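Local coordinates for protein cysteine synthase (Fusobacterium nucleatum subsp. nucleatum strain ATCC 25586, PDB 5XEO) that probably makes L-cysteine and acetate from O-acetyl-L-serine and hydrogen sulfide, using pyridoxal 5'-phosphate as cofactor, at residues I32-E37 with V294-S299; D250-M255 with G267-G272. One frame throughout, in Å; residues are numbered along the deposited sequence.

Contact 1. Residues I32-E37 with V294-S299. With PLP (pyridoxal-5'-phosphate), chain C.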
ATOM      1  N   ILE A  32       5.518  -6.480  21.583  1.00 28.75           N
ATOM      2  CA  ILE A  32       4.647  -5.538  20.885  1.00 26.38           C
ATOM      3  C   ILE A  32       4.462  -6.036  19.442  1.00 26.75           C
ATOM      4  O   ILE A  32       5.451  -6.300  18.728  1.00 26.40           O
ATOM      5  CB  ILE A  32       5.169  -4.091  20.914  1.00 26.49           C
ATOM      6  CG1 ILE A  32       5.387  -3.652  22.384  1.00 26.93           C
ATOM      7  CG2 ILE A  32       4.169  -3.161  20.203  1.00 26.19           C
ATOM      8  CD1 ILE A  32       5.634  -2.169  22.613  1.00 26.47           C
ATOM      9  N   TYR A  33       3.198  -6.225  19.070  1.00 24.07           N
ATOM     10  CA  TYR A  33       2.776  -6.612  17.718  1.00 23.95           C
ATOM     11  C   TYR A  33       2.005  -5.413  17.114  1.00 22.10           C
ATOM     12  O   TYR A  33       1.147  -4.859  17.787  1.00 20.85           O
ATOM     13  CB  TYR A  33       1.864  -7.832  17.783  1.00 24.57           C
ATOM     14  CG  TYR A  33       2.528  -9.057  18.346  1.00 28.39           C
ATOM     15  CD1 TYR A  33       3.269  -9.911  17.526  1.00 29.97           C
ATOM     16  CD2 TYR A  33       2.428  -9.367  19.702  1.00 30.75           C
ATOM     17  CE1 TYR A  33       3.893 -11.044  18.044  1.00 32.25           C
ATOM     18  CE2 TYR A  33       3.046 -10.495  20.227  1.00 32.27           C
ATOM     19  CZ  TYR A  33       3.786 -11.315  19.398  1.00 32.60           C
ATOM     20  OH  TYR A  33       4.392 -12.432  19.932  1.00 37.89           O
ATOM     21  N   VAL A  34       2.362  -4.999  15.897  1.00 19.53           N
ATOM     22  CA  VAL A  34       1.682  -3.914  15.204  1.00 18.80           C
ATOM     23  C   VAL A  34       0.798  -4.544  14.112  1.00 18.90           C
ATOM     24  O   VAL A  34       1.279  -5.339  13.291  1.00 18.03           O
ATOM     25  CB  VAL A  34       2.668  -2.901  14.607  1.00 18.53           C
ATOM     26  CG1 VAL A  34       1.939  -1.758  13.912  1.00 18.34           C
ATOM     27  CG2 VAL A  34       3.567  -2.347  15.712  1.00 18.63           C
ATOM     28  N   LYS A  35      -0.487  -4.212  14.173  1.00 18.08           N
ATOM     29  CA  LYS A  35      -1.468  -4.624  13.188  1.00 16.81           C
ATOM     30  C   LYS A  35      -1.511  -3.590  12.089  1.00 15.95           C
ATOM     31  O   LYS A  35      -1.912  -2.449  12.310  1.00 16.69           O
ATOM     32  CB  LYS A  35      -2.838  -4.835  13.816  1.00 16.05           C
ATOM     33  CG  LYS A  35      -3.801  -5.524  12.847  1.00 16.42           C
ATOM     34  CD  LYS A  35      -5.027  -6.027  13.577  1.00 17.24           C
ATOM     35  CE  LYS A  35      -6.083  -6.678  12.696  1.00 16.04           C
ATOM     36  NZ  LYS A  35      -5.538  -7.732  11.834  1.00 16.26           N
ATOM     37  N   LEU A  36      -1.073  -3.985  10.889  1.00 16.36           N
ATOM     38  CA  LEU A  36      -0.822  -3.021   9.827  1.00 16.46           C
ATOM     39  C   LEU A  36      -2.058  -2.807   8.964  1.00 16.20           C
ATOM     40  O   LEU A  36      -2.238  -3.474   7.941  1.00 16.10           O
ATOM     41  CB  LEU A  36       0.356  -3.480   8.973  1.00 17.10           C
ATOM     42  CG  LEU A  36       1.684  -3.644   9.690  1.00 16.76           C
ATOM     43  CD1 LEU A  36       2.692  -4.279   8.742  1.00 17.97           C
ATOM     44  CD2 LEU A  36       2.185  -2.299  10.149  1.00 16.29           C
ATOM     45  N   GLU A  37      -2.902  -1.871   9.376  1.00 15.86           N
ATOM     46  CA  GLU A  37      -4.089  -1.528   8.592  1.00 16.63           C
ATOM     47  C   GLU A  37      -3.779  -0.777   7.280  1.00 16.65           C
ATOM     48  O   GLU A  37      -4.637  -0.717   6.378  1.00 15.37           O
ATOM     49  CB  GLU A  37      -5.098  -0.763   9.433  1.00 17.39           C
ATOM     50  CG  GLU A  37      -5.565  -1.534  10.628  1.00 17.74           C
ATOM     51  CD  GLU A  37      -6.493  -2.650  10.251  1.00 18.34           C
ATOM     52  OE1 GLU A  37      -7.528  -2.342   9.600  1.00 18.81           O
ATOM     53  OE2 GLU A  37      -6.189  -3.814  10.604  1.00 18.43           O
ATOM     54  N   VAL A 294      -0.800  -3.081  19.029  1.00 20.15           N
ATOM     55  CA  VAL A 294      -1.005  -1.715  18.615  1.00 20.27           C
ATOM     56  C   VAL A 294      -1.640  -1.740  17.218  1.00 19.67           C
ATOM     57  O   VAL A 294      -1.120  -2.390  16.312  1.00 17.10           O
ATOM     58  CB  VAL A 294       0.348  -0.980  18.535  1.00 23.38           C
ATOM     59  CG1 VAL A 294       0.260   0.328  17.758  1.00 24.60           C
ATOM     60  CG2 VAL A 294       0.880  -0.753  19.940  1.00 25.10           C
ATOM     61  N   LEU A 295      -2.692  -0.942  17.034  1.00 19.27           N
ATOM     62  CA  LEU A 295      -3.274  -0.753  15.715  1.00 18.80           C
ATOM     63  C   LEU A 295      -2.541   0.361  14.986  1.00 17.13           C
ATOM     64  O   LEU A 295      -2.520   1.490  15.462  1.00 18.45           O
ATOM     65  CB  LEU A 295      -4.764  -0.426  15.830  1.00 19.24           C
ATOM     66  CG  LEU A 295      -5.536  -0.631  14.540  1.00 20.33           C
ATOM     67  CD1 LEU A 295      -5.837  -2.115  14.392  1.00 20.60           C
ATOM     68  CD2 LEU A 295      -6.844   0.157  14.527  1.00 21.81           C
ATOM     69  N   SER A 296      -1.939   0.029  13.843  1.00 15.99           N
ATOM     70  CA  SER A 296      -1.371   0.987  12.916  1.00 15.83           C
ATOM     71  C   SER A 296      -2.493   1.310  11.917  1.00 16.79           C
ATOM     72  O   SER A 296      -2.835   0.457  11.086  1.00 16.09           O
ATOM     73  CB  SER A 296      -0.169   0.406  12.152  1.00 15.79           C
ATOM     74  OG  SER A 296       0.227   1.266  11.076  1.00 14.21           O
ATOM     75  N   THR A 297      -3.057   2.516  12.011  1.00 16.48           N
ATOM     76  CA  THR A 297      -4.283   2.845  11.305  1.00 17.76           C
ATOM     77  C   THR A 297      -4.102   3.063   9.805  1.00 17.00           C
ATOM     78  O   THR A 297      -4.972   2.654   9.057  1.00 16.27           O
ATOM     79  CB  THR A 297      -5.043   4.004  11.986  1.00 19.13           C
ATOM     80  OG1 THR A 297      -5.339   3.591  13.338  1.00 21.41           O
ATOM     81  CG2 THR A 297      -6.351   4.318  11.267  1.00 20.38           C
ATOM     82  N   ASP A 298      -2.993   3.658   9.362  1.00 15.94           N
ATOM     83  CA  ASP A 298      -2.745   3.774   7.923  1.00 16.73           C
ATOM     84  C   ASP A 298      -1.266   3.703   7.637  1.00 17.16           C
ATOM     85  O   ASP A 298      -0.451   3.718   8.554  1.00 15.00           O
ATOM     86  CB  ASP A 298      -3.408   5.029   7.308  1.00 16.73           C
ATOM     87  CG  ASP A 298      -2.747   6.335   7.659  1.00 17.11           C
ATOM     88  OD1 ASP A 298      -1.975   6.382   8.644  1.00 16.41           O
ATOM     89  OD2 ASP A 298      -3.062   7.343   6.991  1.00 16.67           O
ATOM     90  N   SER A 299      -0.934   3.636   6.361  1.00 18.23           N
ATOM     91  CA  SER A 299       0.450   3.555   5.966  1.00 19.96           C
ATOM     92  C   SER A 299       0.916   4.979   5.841  1.00 20.20           C
ATOM     93  O   SER A 299       0.108   5.895   5.802  1.00 20.85           O
ATOM     94  CB  SER A 299       0.615   2.778   4.658  1.00 20.06           C
ATOM     95  OG  SER A 299      -0.035   3.444   3.628  1.00 20.38           O
TER
HETATM   96  N1  PLP C 401      -5.363   7.345  12.350  1.00 14.83           N
HETATM   97  C2  PLP C 401      -5.729   7.619  11.052  1.00 16.01           C
HETATM   98  C2A PLP C 401      -4.663   7.746   9.987  1.00 15.08           C
HETATM   99  C3  PLP C 401      -7.098   7.671  10.726  1.00 16.40           C
HETATM  100  O3  PLP C 401      -7.470   7.891   9.454  1.00 16.50           O
HETATM  101  C4  PLP C 401      -8.084   7.556  11.713  1.00 17.53           C
HETATM  102  C4A PLP C 401      -9.571   7.701  11.421  1.00 19.08           C
HETATM  103  C5  PLP C 401      -7.685   7.325  13.041  1.00 17.10           C
HETATM  104  C6  PLP C 401      -6.319   7.222  13.338  1.00 15.85           C
HETATM  105  C5A PLP C 401      -8.695   7.180  14.152  1.00 17.65           C
HETATM  106  O4P PLP C 401      -9.520   5.987  14.083  1.00 17.90           O
HETATM  107  P   PLP C 401     -11.039   5.977  14.582  1.00 18.11           P
HETATM  108  O1P PLP C 401     -11.380   4.553  14.420  1.00 16.28           O
HETATM  109  O2P PLP C 401     -11.736   7.041  13.822  1.00 15.71           O
HETATM  110  O3P PLP C 401     -11.000   6.345  16.067  1.00 16.79           O
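Ile32 touches across the parallel pair of strands 31-36 and 291-296 through its side chain, CG2 against CG2 of Val294, two beta-branched residues meeting obliquely on the sheet face covered by helix 269-283. Tyr33 contributes its backbone: its carbonyl O accepts the N-H of Val294 at 2.9 Å, while its ring packs on strand 19-21 and on Leu6 of the second subunit. Val34 shares a sheet face with Val294 and Ser296. Its CG1, anti to the backbone N (chi1 -179°), is thereby carried to 3.5 Å from CB of Ser296, a tight fit that suits a small serine. Lys35 pairs twice through its main chain, its N giving a nearly straight bond to Val294 O (170°) and its O taking Ser296 N. On the other face its aliphatic chain runs beside Leu295, CD lying 4.1 Å from CD1, before the ammonium leaves for Thr17 and Glu163. Leu36 then reaches Ser296 CB with CD2 at 4.1 Å, and as the centre of an inverse gamma turn it bends the strand's end. Glu37 follows, its N bonded to Ser296 O at 2.9 Å and its CG set 3.8 Å from CD1 of Leu295. The carboxylate turns away to Arg48, Thr45 and Thr17. Past the pairing, Thr297 lays CG2 3.4 Å from N1 of the pyridoxal phosphate. The chemistry is thus divided: backbone bonds and apolar groups join the strands, the buried charges of Lys35 and Glu37 find partners beyond them, and the strand end delivers Thr297 to the cofactor ring.

Contact 2. Residues D250-M255 with G267-G272. With PLP (pyridoxal-5'-phosphate), chain C.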
ATOM      1  N   ASP A 250       5.570  16.090  18.362  1.00 27.13           N
ATOM      2  CA  ASP A 250       6.996  15.838  18.145  1.00 27.52           C
ATOM      3  C   ASP A 250       7.341  14.380  18.323  1.00 22.86           C
ATOM      4  O   ASP A 250       7.994  13.818  17.465  1.00 21.44           O
ATOM      5  CB  ASP A 250       7.873  16.722  19.069  1.00 33.23           C
ATOM      6  CG  ASP A 250       7.416  16.672  20.533  1.00 37.23           C
ATOM      7  OD1 ASP A 250       7.586  15.629  21.178  1.00 44.62           O
ATOM      8  OD2 ASP A 250       6.837  17.661  21.016  1.00 49.43           O
ATOM      9  N   ASP A 251       6.862  13.750  19.400  1.00 21.59           N
ATOM     10  CA  ASP A 251       7.138  12.351  19.667  1.00 21.68           C
ATOM     11  C   ASP A 251       6.483  11.401  18.649  1.00 21.24           C
ATOM     12  O   ASP A 251       7.050  10.338  18.336  1.00 18.60           O
ATOM     13  CB  ASP A 251       6.724  11.935  21.078  1.00 24.28           C
ATOM     14  CG  ASP A 251       7.452  12.725  22.163  1.00 25.94           C
ATOM     15  OD1 ASP A 251       8.518  13.254  21.877  1.00 26.54           O
ATOM     16  OD2 ASP A 251       6.899  12.866  23.271  1.00 25.91           O
ATOM     17  N   ALA A 252       5.294  11.766  18.170  1.00 19.83           N
ATOM     18  CA  ALA A 252       4.599  10.962  17.144  1.00 19.97           C
ATOM     19  C   ALA A 252       5.413  10.902  15.830  1.00 19.92           C
ATOM     20  O   ALA A 252       5.596   9.816  15.273  1.00 20.02           O
ATOM     21  CB  ALA A 252       3.216  11.522  16.880  1.00 18.74           C
ATOM     22  N   PHE A 253       5.883  12.057  15.355  1.00 20.65           N
ATOM     23  CA  PHE A 253       6.772  12.131  14.199  1.00 23.56           C
ATOM     24  C   PHE A 253       8.085  11.376  14.396  1.00 24.46           C
ATOM     25  O   PHE A 253       8.530  10.647  13.494  1.00 21.42           O
ATOM     26  CB  PHE A 253       7.061  13.586  13.772  1.00 25.39           C
ATOM     27  CG  PHE A 253       5.959  14.198  12.980  1.00 29.61           C
ATOM     28  CD1 PHE A 253       4.903  14.849  13.611  1.00 31.77           C
ATOM     29  CD2 PHE A 253       5.932  14.084  11.593  1.00 32.26           C
ATOM     30  CE1 PHE A 253       3.861  15.396  12.875  1.00 30.25           C
ATOM     31  CE2 PHE A 253       4.874  14.624  10.851  1.00 32.92           C
ATOM     32  CZ  PHE A 253       3.852  15.287  11.501  1.00 32.38           C
ATOM     33  N   GLU A 254       8.714  11.554  15.555  1.00 24.63           N
ATOM     34  CA  GLU A 254       9.941  10.842  15.842  1.00 26.74           C
ATOM     35  C   GLU A 254       9.737   9.336  15.820  1.00 24.17           C
ATOM     36  O   GLU A 254      10.579   8.600  15.285  1.00 22.44           O
ATOM     37  CB  GLU A 254      10.563  11.266  17.198  1.00 31.25           C
ATOM     38  CG  GLU A 254      11.163  12.672  17.214  1.00 39.21           C
ATOM     39  CD  GLU A 254      12.234  12.904  16.148  1.00 47.57           C
ATOM     40  OE1 GLU A 254      12.983  11.948  15.820  1.00 57.70           O
ATOM     41  OE2 GLU A 254      12.319  14.046  15.624  1.00 56.74           O
ATOM     42  N   MET A 255       8.647   8.861  16.418  1.00 22.76           N
ATOM     43  CA  MET A 255       8.415   7.438  16.460  1.00 23.74           C
ATOM     44  C   MET A 255       8.040   6.881  15.074  1.00 21.32           C
ATOM     45  O   MET A 255       8.402   5.756  14.754  1.00 20.05           O
ATOM     46  CB  MET A 255       7.369   7.077  17.514  1.00 27.02           C
ATOM     47  CG  MET A 255       7.352   5.607  17.874  1.00 30.77           C
ATOM     48  SD  MET A 255       8.940   4.827  18.337  1.00 39.24           S
ATOM     49  CE  MET A 255       9.604   6.108  19.405  1.00 35.11           C
ATOM     50  N   GLY A 267       4.348   3.557   8.728  1.00 18.75           N
ATOM     51  CA  GLY A 267       3.010   3.903   9.193  1.00 16.94           C
ATOM     52  C   GLY A 267       2.820   5.395   9.185  1.00 16.59           C
ATOM     53  O   GLY A 267       3.763   6.167   9.016  1.00 14.94           O
ATOM     54  N   GLY A 268       1.564   5.804   9.322  1.00 15.86           N
ATOM     55  CA  GLY A 268       1.221   7.196   9.374  1.00 16.52           C
ATOM     56  C   GLY A 268       1.631   7.818  10.700  1.00 16.76           C
ATOM     57  O   GLY A 268       2.224   7.168  11.569  1.00 15.28           O
ATOM     58  N   ILE A 269       1.246   9.074  10.845  1.00 18.35           N
ATOM     59  CA  ILE A 269       1.566   9.852  12.039  1.00 18.78           C
ATOM     60  C   ILE A 269       0.855   9.265  13.235  1.00 17.51           C
ATOM     61  O   ILE A 269       1.435   9.223  14.323  1.00 18.93           O
ATOM     62  CB  ILE A 269       1.197  11.339  11.869  1.00 20.45           C
ATOM     63  CG1 ILE A 269       1.887  11.923  10.632  1.00 22.02           C
ATOM     64  CG2 ILE A 269       1.646  12.139  13.086  1.00 20.26           C
ATOM     65  CD1 ILE A 269       1.291  13.248  10.188  1.00 23.88           C
ATOM     66  N   SER A 270      -0.381   8.798  13.055  1.00 15.92           N
ATOM     67  CA  SER A 270      -1.122   8.214  14.172  1.00 16.24           C
ATOM     68  C   SER A 270      -0.514   6.908  14.627  1.00 16.33           C
ATOM     69  O   SER A 270      -0.683   6.533  15.784  1.00 16.53           O
ATOM     70  CB  SER A 270      -2.646   8.053  13.866  1.00 17.19           C
ATOM     71  OG  SER A 270      -2.927   6.965  12.994  1.00 15.83           O
ATOM     72  N   THR A 271       0.156   6.183  13.720  1.00 15.31           N
ATOM     73  CA  THR A 271       0.836   4.941  14.085  1.00 15.59           C
ATOM     74  C   THR A 271       2.038   5.285  14.984  1.00 15.50           C
ATOM     75  O   THR A 271       2.293   4.624  15.978  1.00 15.20           O
ATOM     76  CB  THR A 271       1.286   4.174  12.820  1.00 16.26           C
ATOM     77  OG1 THR A 271       0.122   3.736  12.090  1.00 17.33           O
ATOM     78  CG2 THR A 271       2.138   3.012  13.183  1.00 16.98           C
ATOM     79  N   GLY A 272       2.748   6.339  14.620  1.00 16.49           N
ATOM     80  CA  GLY A 272       3.821   6.871  15.476  1.00 18.54           C
ATOM     81  C   GLY A 272       3.320   7.257  16.855  1.00 17.48           C
ATOM     82  O   GLY A 272       3.898   6.853  17.825  1.00 19.00           O
TER
HETATM   83  N1  PLP C 401      -5.363   7.345  12.350  1.00 14.83           N
HETATM   84  C2  PLP C 401      -5.729   7.619  11.052  1.00 16.01           C
HETATM   85  C2A PLP C 401      -4.663   7.746   9.987  1.00 15.08           C
HETATM   86  C3  PLP C 401      -7.098   7.671  10.726  1.00 16.40           C
HETATM   87  O3  PLP C 401      -7.470   7.891   9.454  1.00 16.50           O
HETATM   88  C4  PLP C 401      -8.084   7.556  11.713  1.00 17.53           C
HETATM   89  C4A PLP C 401      -9.571   7.701  11.421  1.00 19.08           C
HETATM   90  C5  PLP C 401      -7.685   7.325  13.041  1.00 17.10           C
HETATM   91  C6  PLP C 401      -6.319   7.222  13.338  1.00 15.85           C
HETATM   92  C5A PLP C 401      -8.695   7.180  14.152  1.00 17.65           C
HETATM   93  O4P PLP C 401      -9.520   5.987  14.083  1.00 17.90           O
HETATM   94  P   PLP C 401     -11.039   5.977  14.582  1.00 18.11           P
HETATM   95  O1P PLP C 401     -11.380   4.553  14.420  1.00 16.28           O
HETATM   96  O2P PLP C 401     -11.736   7.041  13.822  1.00 15.71           O
HETATM   97  O3P PLP C 401     -11.000   6.345  16.067  1.00 16.79           O
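Phe253 and Ile269 cross obliquely where two consecutive helices, 249-263 and 269-283, pack together in this fold type II pyridoxal-phosphate enzyme of the cysteine synthase/cystathionine beta-synthase family. Ile269 CG2 sits over one ring face, 4.2 Å from the ring centroid and 22° off its normal, a CH-pi contact displaced toward the rim at CE1; CD1 lies 3.5 Å from CZ. With chi1 at -56°, CG2 lies anti to the backbone N and CG1 beside it, which sets CG2 over the face while CG1 carries CD1 past the rim at CZ and CE2. Ala252 suits the next place because its single methyl, CB, fits just beyond the carbonyl oxygen of Ile269 and 4.2 Å from Ile269 CG2. At Gly272 the backbones draw together, its CA 4.5 Å from CA of Ala252, because glycine puts no side chain between them. Met255 passes the same glycine with CB, 3.5 Å from Gly272 O, then bends its thioether chain away toward Phe275 and Leu279. Ser270 faces the active site, its OG donating to N1 of pyridoxal phosphate at 2.5 Å. Between the helix backbones, the CA-H of Gly272 points at Ala252 O, CA and O 3.4 Å apart.

From the N terminus the chain first lays down strand 31-36, and 256 residues, including the whole four-stranded parallel sheet, separate 32-37 from 294-299; contact 1 closes that long loop within the six-stranded mixed sheet. Contact 2 falls late inside this span and closes a short helix-to-helix turn between 249-263 and 269-283. Helix 269-283 is the element just before strand 291-296, so the two second segments, though some twenty residues apart, lie side by side. Ser296 OG and Thr271 OG1, 2.7 Å apart, probably share a hydrogen bond, and Gly268 N probably bonds to Asp298 O. These tie the strand end of contact 1 to the start of helix 269-283, and both contacts reach the cofactor, through Thr297 and Ser270.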